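Long-range contacts in MrsD protein (Bacillus sp., PDB 1P3Y), which catalyses the oxidative decarboxylation of the C-terminal cysteine of the lantibiotic mersacidin to an aminoenethiol, working as an FAD-binding homododecamer: residues 10-15 and 39-44; 83-88 and 109-114. One frame throughout, in Å; residues are numbered along the deposited sequence.

Interaction 1 (10-15 and 39-44); sequences KLLIGI and RVVMTK. With FAD (flavin-adenine dinucleotide), chain B.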
# COMPACT_ATOMS: atom_id res chain seq x y z
N LYS A 10 -40.66 -6.46 -8.16
CA LYS A 10 -39.21 -6.36 -7.97
C LYS A 10 -38.85 -6.89 -6.57
O LYS A 10 -39.36 -6.41 -5.55
CB LYS A 10 -38.77 -4.90 -8.12
CG LYS A 10 -39.03 -4.35 -9.51
CD LYS A 10 -38.71 -2.87 -9.65
CE LYS A 10 -38.83 -2.44 -11.10
NZ LYS A 10 -38.42 -1.02 -11.33
N LEU A 11 -37.99 -7.89 -6.53
CA LEU A 11 -37.57 -8.50 -5.27
C LEU A 11 -36.13 -8.17 -4.87
O LEU A 11 -35.18 -8.33 -5.66
CB LEU A 11 -37.70 -10.02 -5.36
CG LEU A 11 -37.16 -10.77 -4.15
CD1 LEU A 11 -37.98 -10.39 -2.91
CD2 LEU A 11 -37.22 -12.28 -4.41
N LEU A 12 -35.98 -7.70 -3.64
CA LEU A 12 -34.68 -7.38 -3.09
C LEU A 12 -34.40 -8.37 -1.97
O LEU A 12 -35.19 -8.52 -1.04
CB LEU A 12 -34.64 -5.96 -2.53
CG LEU A 12 -33.32 -5.56 -1.86
CD1 LEU A 12 -32.19 -5.67 -2.88
CD2 LEU A 12 -33.40 -4.13 -1.29
N ILE A 13 -33.28 -9.06 -2.09
CA ILE A 13 -32.88 -10.01 -1.07
C ILE A 13 -31.64 -9.51 -0.31
O ILE A 13 -30.59 -9.26 -0.92
CB ILE A 13 -32.61 -11.37 -1.70
CG1 ILE A 13 -33.95 -11.95 -2.15
CG2 ILE A 13 -31.90 -12.29 -0.72
CD1 ILE A 13 -33.80 -13.01 -3.23
N GLY A 14 -31.79 -9.36 1.00
CA GLY A 14 -30.68 -8.92 1.83
C GLY A 14 -30.01 -10.14 2.42
O GLY A 14 -30.66 -10.92 3.11
N ILE A 15 -28.72 -10.32 2.18
CA ILE A 15 -28.01 -11.47 2.71
C ILE A 15 -27.13 -11.08 3.91
O ILE A 15 -26.34 -10.13 3.81
CB ILE A 15 -27.11 -12.10 1.63
CG1 ILE A 15 -27.94 -12.42 0.38
CG2 ILE A 15 -26.44 -13.33 2.16
CD1 ILE A 15 -27.12 -12.95 -0.76
N ARG A 39 -32.70 -8.51 -7.12
CA ARG A 39 -31.40 -7.92 -6.80
C ARG A 39 -31.02 -8.30 -5.37
O ARG A 39 -31.87 -8.72 -4.58
CB ARG A 39 -31.45 -6.40 -6.94
CG ARG A 39 -31.46 -5.94 -8.36
CD ARG A 39 -31.60 -4.44 -8.47
NE ARG A 39 -31.74 -4.03 -9.87
CZ ARG A 39 -32.04 -2.80 -10.27
NH1 ARG A 39 -32.24 -1.83 -9.39
NH2 ARG A 39 -32.15 -2.55 -11.56
N VAL A 40 -29.75 -8.12 -5.04
CA VAL A 40 -29.29 -8.44 -3.71
C VAL A 40 -28.53 -7.29 -3.04
O VAL A 40 -27.91 -6.47 -3.71
CB VAL A 40 -28.38 -9.68 -3.77
CG1 VAL A 40 -27.66 -9.91 -2.45
CG2 VAL A 40 -29.21 -10.89 -4.16
N VAL A 41 -28.63 -7.23 -1.72
CA VAL A 41 -27.91 -6.26 -0.90
C VAL A 41 -27.29 -7.15 0.21
O VAL A 41 -27.99 -7.94 0.87
CB VAL A 41 -28.87 -5.17 -0.31
CG1 VAL A 41 -29.97 -5.82 0.57
CG2 VAL A 41 -28.06 -4.14 0.50
N MET A 42 -25.98 -7.04 0.40
CA MET A 42 -25.27 -7.87 1.39
C MET A 42 -24.62 -7.11 2.54
O MET A 42 -24.38 -5.91 2.46
CB MET A 42 -24.17 -8.67 0.68
CG MET A 42 -24.57 -9.28 -0.68
SD MET A 42 -23.24 -10.29 -1.44
CE MET A 42 -22.91 -11.53 -0.12
N THR A 43 -24.34 -7.82 3.62
CA THR A 43 -23.63 -7.23 4.76
C THR A 43 -22.18 -7.68 4.54
O THR A 43 -21.89 -8.63 3.79
CB THR A 43 -24.09 -7.82 6.13
OG1 THR A 43 -23.76 -9.21 6.19
CG2 THR A 43 -25.56 -7.65 6.34
N LYS A 44 -21.27 -7.00 5.23
CA LYS A 44 -19.84 -7.28 5.17
C LYS A 44 -19.51 -8.75 5.46
O LYS A 44 -18.73 -9.38 4.73
CB LYS A 44 -19.13 -6.34 6.16
CG LYS A 44 -17.60 -6.35 6.10
CD LYS A 44 -16.98 -7.44 6.98
CE LYS A 44 -15.45 -7.33 7.03
NZ LYS A 44 -14.84 -7.36 5.64
PA FAD B . -22.20 -7.15 9.66
O1A FAD B . -21.52 -8.08 8.66
O2A FAD B . -22.56 -5.75 9.21
O5B FAD B . -21.29 -6.98 11.02
C5B FAD B . -20.20 -7.88 11.40
C4B FAD B . -18.84 -7.33 10.98
O4B FAD B . -19.00 -6.37 9.95
C3B FAD B . -18.07 -6.61 12.10
O3B FAD B . -16.88 -7.37 12.29
C2B FAD B . -17.88 -5.23 11.55
O2B FAD B . -16.75 -4.48 11.91
C1B FAD B . -17.97 -5.42 10.04
N9A FAD B . -18.40 -4.27 9.17
C8A FAD B . -19.69 -3.62 9.00
N7A FAD B . -19.69 -2.63 8.14
C5A FAD B . -18.35 -2.57 7.66
C6A FAD B . -17.65 -1.72 6.71
N6A FAD B . -18.26 -0.74 6.03
N1A FAD B . -16.25 -1.95 6.50
C2A FAD B . -15.58 -2.93 7.17
N3A FAD B . -16.18 -3.82 8.11
C4A FAD B . -17.61 -3.51 8.27
N1 FAD B . -24.81 -14.91 13.35
C2 FAD B . -26.14 -15.28 13.29
O2 FAD B . -27.02 -14.65 13.94
N3 FAD B . -26.51 -16.38 12.49
C4 FAD B . -25.60 -17.19 11.70
O4 FAD B . -26.04 -18.18 11.02
C4X FAD B . -24.27 -16.77 11.77
N5 FAD B . -23.33 -17.52 10.98
C5X FAD B . -21.97 -17.09 11.00
C6 FAD B . -20.99 -17.80 10.24
C7 FAD B . -19.58 -17.43 10.20
C7M FAD B . -18.61 -18.27 9.32
C8 FAD B . -19.15 -16.27 11.01
C8M FAD B . -17.72 -15.76 11.07
C9 FAD B . -20.07 -15.54 11.78
C9A FAD B . -21.48 -15.91 11.82
N10 FAD B . -22.56 -15.22 12.61
C10 FAD B . -23.90 -15.64 12.58
C1' FAD B . -22.16 -14.10 13.40
C2' FAD B . -22.44 -12.74 12.85
O2' FAD B . -21.70 -12.62 11.56
C3' FAD B . -21.95 -11.68 13.77
O3' FAD B . -22.84 -11.47 14.88
C4' FAD B . -21.74 -10.30 13.09
O4' FAD B . -21.20 -9.39 14.10
C5' FAD B . -22.99 -9.66 12.53
O5' FAD B . -23.23 -10.11 11.19
P FAD B . -24.16 -9.31 10.19
O1P FAD B . -24.16 -10.07 8.94
O2P FAD B . -25.50 -9.10 10.85
O3P FAD B . -23.53 -7.82 10.15

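Interaction 2 (83-88 and 109-114); sequences DIYCII and TTVLAH. With FAD (flavin-adenine dinucleotide), chain C.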
# COMPACT_ATOMS: atom_id res chain seq x y z
N ASP A 83 -40.22 -3.91 -4.51
CA ASP A 83 -41.63 -4.00 -4.15
C ASP A 83 -41.68 -4.89 -2.91
O ASP A 83 -42.50 -4.70 -2.01
CB ASP A 83 -42.46 -4.67 -5.26
CG ASP A 83 -42.50 -3.85 -6.53
OD1 ASP A 83 -42.79 -2.63 -6.43
OD2 ASP A 83 -42.25 -4.42 -7.61
N ILE A 84 -40.79 -5.88 -2.89
CA ILE A 84 -40.70 -6.79 -1.77
C ILE A 84 -39.25 -6.88 -1.29
O ILE A 84 -38.32 -7.05 -2.09
CB ILE A 84 -41.19 -8.20 -2.16
CG1 ILE A 84 -42.67 -8.13 -2.57
CG2 ILE A 84 -40.99 -9.17 -0.99
CD1 ILE A 84 -43.15 -9.36 -3.32
N TYR A 85 -39.06 -6.73 0.02
CA TYR A 85 -37.74 -6.82 0.62
C TYR A 85 -37.72 -7.98 1.59
O TYR A 85 -38.42 -8.00 2.62
CB TYR A 85 -37.38 -5.51 1.34
CG TYR A 85 -36.00 -5.49 1.99
CD1 TYR A 85 -34.90 -6.08 1.37
CD2 TYR A 85 -35.79 -4.80 3.19
CE1 TYR A 85 -33.61 -5.96 1.93
CE2 TYR A 85 -34.52 -4.68 3.76
CZ TYR A 85 -33.43 -5.26 3.12
OH TYR A 85 -32.18 -5.13 3.69
N CYS A 86 -36.92 -8.97 1.25
CA CYS A 86 -36.82 -10.15 2.06
C CYS A 86 -35.37 -10.38 2.47
O CYS A 86 -34.46 -10.40 1.63
CB CYS A 86 -37.39 -11.32 1.24
SG CYS A 86 -37.01 -12.92 1.89
N ILE A 87 -35.14 -10.52 3.77
CA ILE A 87 -33.80 -10.76 4.28
C ILE A 87 -33.61 -12.24 4.61
O ILE A 87 -34.19 -12.76 5.56
CB ILE A 87 -33.53 -9.90 5.53
CG1 ILE A 87 -33.59 -8.42 5.15
CG2 ILE A 87 -32.15 -10.29 6.15
CD1 ILE A 87 -33.43 -7.44 6.33
N ILE A 88 -32.79 -12.91 3.81
CA ILE A 88 -32.49 -14.31 4.00
C ILE A 88 -31.04 -14.63 3.59
O ILE A 88 -30.64 -14.43 2.44
CB ILE A 88 -33.48 -15.22 3.18
CG1 ILE A 88 -33.07 -16.69 3.33
CG2 ILE A 88 -33.49 -14.81 1.68
CD1 ILE A 88 -34.07 -17.67 2.74
N THR A 109 -30.51 -0.52 7.19
CA THR A 109 -30.97 0.80 6.80
C THR A 109 -32.11 0.67 5.78
O THR A 109 -33.12 1.38 5.83
CB THR A 109 -29.80 1.63 6.17
OG1 THR A 109 -28.74 1.77 7.13
CG2 THR A 109 -30.28 3.03 5.77
N THR A 110 -31.92 -0.24 4.85
CA THR A 110 -32.91 -0.46 3.82
C THR A 110 -34.26 -0.83 4.43
O THR A 110 -35.30 -0.44 3.90
CB THR A 110 -32.44 -1.54 2.85
OG1 THR A 110 -31.21 -1.10 2.25
CG2 THR A 110 -33.49 -1.80 1.76
N VAL A 111 -34.25 -1.55 5.54
CA VAL A 111 -35.50 -1.93 6.18
C VAL A 111 -36.29 -0.66 6.50
O VAL A 111 -37.48 -0.59 6.25
CB VAL A 111 -35.26 -2.75 7.48
CG1 VAL A 111 -36.57 -2.89 8.27
CG2 VAL A 111 -34.73 -4.14 7.14
N LEU A 112 -35.62 0.35 7.04
CA LEU A 112 -36.29 1.60 7.36
C LEU A 112 -36.68 2.38 6.13
O LEU A 112 -37.66 3.11 6.15
CB LEU A 112 -35.42 2.50 8.24
CG LEU A 112 -35.13 2.08 9.68
CD1 LEU A 112 -34.18 3.08 10.28
CD2 LEU A 112 -36.39 2.01 10.49
N ALA A 113 -35.92 2.24 5.05
CA ALA A 113 -36.21 3.00 3.84
C ALA A 113 -37.17 2.35 2.86
O ALA A 113 -37.58 2.99 1.89
CB ALA A 113 -34.91 3.37 3.14
N HIS A 114 -37.53 1.09 3.10
CA HIS A 114 -38.47 0.38 2.23
C HIS A 114 -39.91 0.78 2.66
O HIS A 114 -40.26 0.71 3.84
CB HIS A 114 -38.28 -1.13 2.39
CG HIS A 114 -39.06 -1.96 1.42
ND1 HIS A 114 -39.89 -2.99 1.82
CD2 HIS A 114 -39.08 -1.97 0.07
CE1 HIS A 114 -40.37 -3.61 0.76
NE2 HIS A 114 -39.90 -3.00 -0.32
PA FAD C . -22.10 5.77 10.76
O1A FAD C . -21.57 6.70 9.67
O2A FAD C . -21.25 5.57 12.01
O5B FAD C . -22.40 4.27 10.16
C5B FAD C . -22.54 3.96 8.74
C4B FAD C . -21.24 3.42 8.15
O4B FAD C . -20.14 3.79 8.97
C3B FAD C . -21.17 1.89 8.04
O3B FAD C . -21.06 1.62 6.65
C2B FAD C . -19.98 1.53 8.88
O2B FAD C . -19.21 0.41 8.56
C1B FAD C . -19.14 2.81 8.87
N9A FAD C . -18.20 3.08 10.01
C8A FAD C . -18.44 3.43 11.40
N7A FAD C . -17.35 3.59 12.12
C5A FAD C . -16.28 3.35 11.20
C6A FAD C . -14.83 3.34 11.32
N6A FAD C . -14.20 3.64 12.47
N1A FAD C . -14.06 3.02 10.16
C2A FAD C . -14.66 2.71 8.97
N3A FAD C . -16.07 2.71 8.76
C4A FAD C . -16.78 3.04 10.00
N1 FAD C . -30.02 7.96 7.17
C2 FAD C . -30.90 8.76 7.88
O2 FAD C . -31.46 8.33 8.92
N3 FAD C . -31.16 10.07 7.42
C4 FAD C . -30.58 10.67 6.24
O4 FAD C . -30.89 11.88 5.91
C4X FAD C . -29.68 9.85 5.56
N5 FAD C . -29.05 10.41 4.40
C5X FAD C . -28.11 9.60 3.70
C6 FAD C . -27.45 10.11 2.54
C7 FAD C . -26.47 9.35 1.77
C7M FAD C . -25.81 10.02 0.53
C8 FAD C . -26.15 7.98 2.23
C8M FAD C . -25.15 7.08 1.54
C9 FAD C . -26.77 7.43 3.36
C9A FAD C . -27.75 8.19 4.13
N10 FAD C . -28.49 7.72 5.35
C10 FAD C . -29.41 8.51 6.04
C1' FAD C . -28.20 6.39 5.80
C2' FAD C . -27.27 6.25 6.96
O2' FAD C . -25.95 6.84 6.56
C3' FAD C . -27.05 4.82 7.29
O3' FAD C . -28.15 4.25 8.04
C4' FAD C . -25.76 4.55 8.12
O4' FAD C . -25.65 3.10 8.31
C5' FAD C . -25.73 5.19 9.49
O5' FAD C . -25.21 6.53 9.41
P FAD C . -24.64 7.28 10.68
O1P FAD C . -24.22 8.60 10.21
O2P FAD C . -25.69 7.25 11.76
O3P FAD C . -23.49 6.30 11.25

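Interaction 1 (10-15 and 39-44)
The carbonyl oxygen of Val41 takes a hydrogen bond of 2.8 Å from Ile15 N, with the donor N in the plane of the carbonyl, and, as a weaker CA-H...O contact, meets Gly14 CA. This pairing is one rung of a ladder that starts with Arg39 N on Leu11 O, runs through Ile13 N on Arg39 O and Val41 N on Ile13 O, and closes with Thr43 N on Ile15 O at 3.1 Å. The strands run the same way, 25° apart, and Ile13 faces Val40 as Ile15 faces Met42. With helix 25-31 between them in the chain they form a beta-alpha-beta crossover of the Rossmann-like flavoprotein fold, the glycine-bearing first strand sitting between strands 37-42 and 84-90. On the face that carries Ile13, Val40 and Ile15, the ends of two branches meet: Ile15 CD1 reaches Val40 CG1 at 3.5 Å, the two side chains crossing obliquely, and helix 25-31 covers this face with Leu28, against which Ile13 and Val40 pack. On the other face Leu12 has CG anti to its backbone N, and chi1 177° with chi2 59° brings CD1 over the neighbouring strand to 4.1 Å from Val41 CG1. Arg39 leads its guanidinium away from strand 10-15 to a salt bridge with Glu37 and a cation-pi contact with Trp81. Beyond the last rung the chain turns to the cofactor: Thr43, N-cap of the helix that follows, donates from OG1 to FAD O1P at 2.9 Å, and Lys44 lays CG 3.5 Å from N3A of the adenine of that FAD, while its NZ forms a salt bridge with Asp48. Gly17 N, Thr45 and Ala92 N also bond this FAD, to which Thr109 of a neighbouring subunit is also hydrogen-bonded.

Interaction 2 (83-88 and 109-114)
Tyr85 reaches from strand 84-87 to helix 109-113 and puts its ring under Thr110, whose CG2 sits 3.9 Å from the ring centroid, over the face as a CH-pi contact. Val111 comes in at the ring's edge instead, CG2 3.4 Å from Tyr85 CE2, and the same methyl meets Ile87 CD1 at 3.6 Å, so this one methyl touches two strand side chains. A second CH-pi contact runs the other way: Tyr85 CB lies over one face of the His114 ring, 3.7 Å from its centroid, and the two rings make a T-shaped pair, the tyrosine edge toward the imidazole face with planes at 66°. Tyr85 holds CG anti to the backbone N (chi1 -179°), which sends the ring out to the helix, where OH bonds Val107 O. The contact is looser at its Asp83 end: Asp83 C lies in the plane of the His114 ring at its edge, but no hydrogen bond joins the two residues; NE2 makes a weak one to Ala82 O, and Asp83 OD2 takes one from the backbone N of Lys10. The helix's far side serves the cofactor, Thr109 OG1 accepting from O3' of an FAD bound largely by another subunit. With no hydrogen bond across it, the strand-helix join rests on methyl, ring and methylene contacts, while polar ends find partners outside the two segments.

Interactions 1 and 2, their centres 8 Å apart, are joined through the sheet, strand 10-15 of the first lying beside strand 84-90 of the second. Leu12 N donates to Ile84 O at 2.9 Å, Lys10 N reaches Asp83 OD2 at 2.6 Å, and Leu12 O packs on Tyr85 CD1 at 3.4 Å. The two contacts lie at different distances from the active-site His75: its side chain is about 8 Å from that of Val41 and about 4 Å from that of Thr110. They also meet different FAD molecules: 39-44 gives a hydrogen bond from Thr43 to one phosphate and lays Lys44 against the adenine, whereas 109-114 offers Thr109 to the ribityl chain of a neighbour's, consistent with the dodecameric assembly.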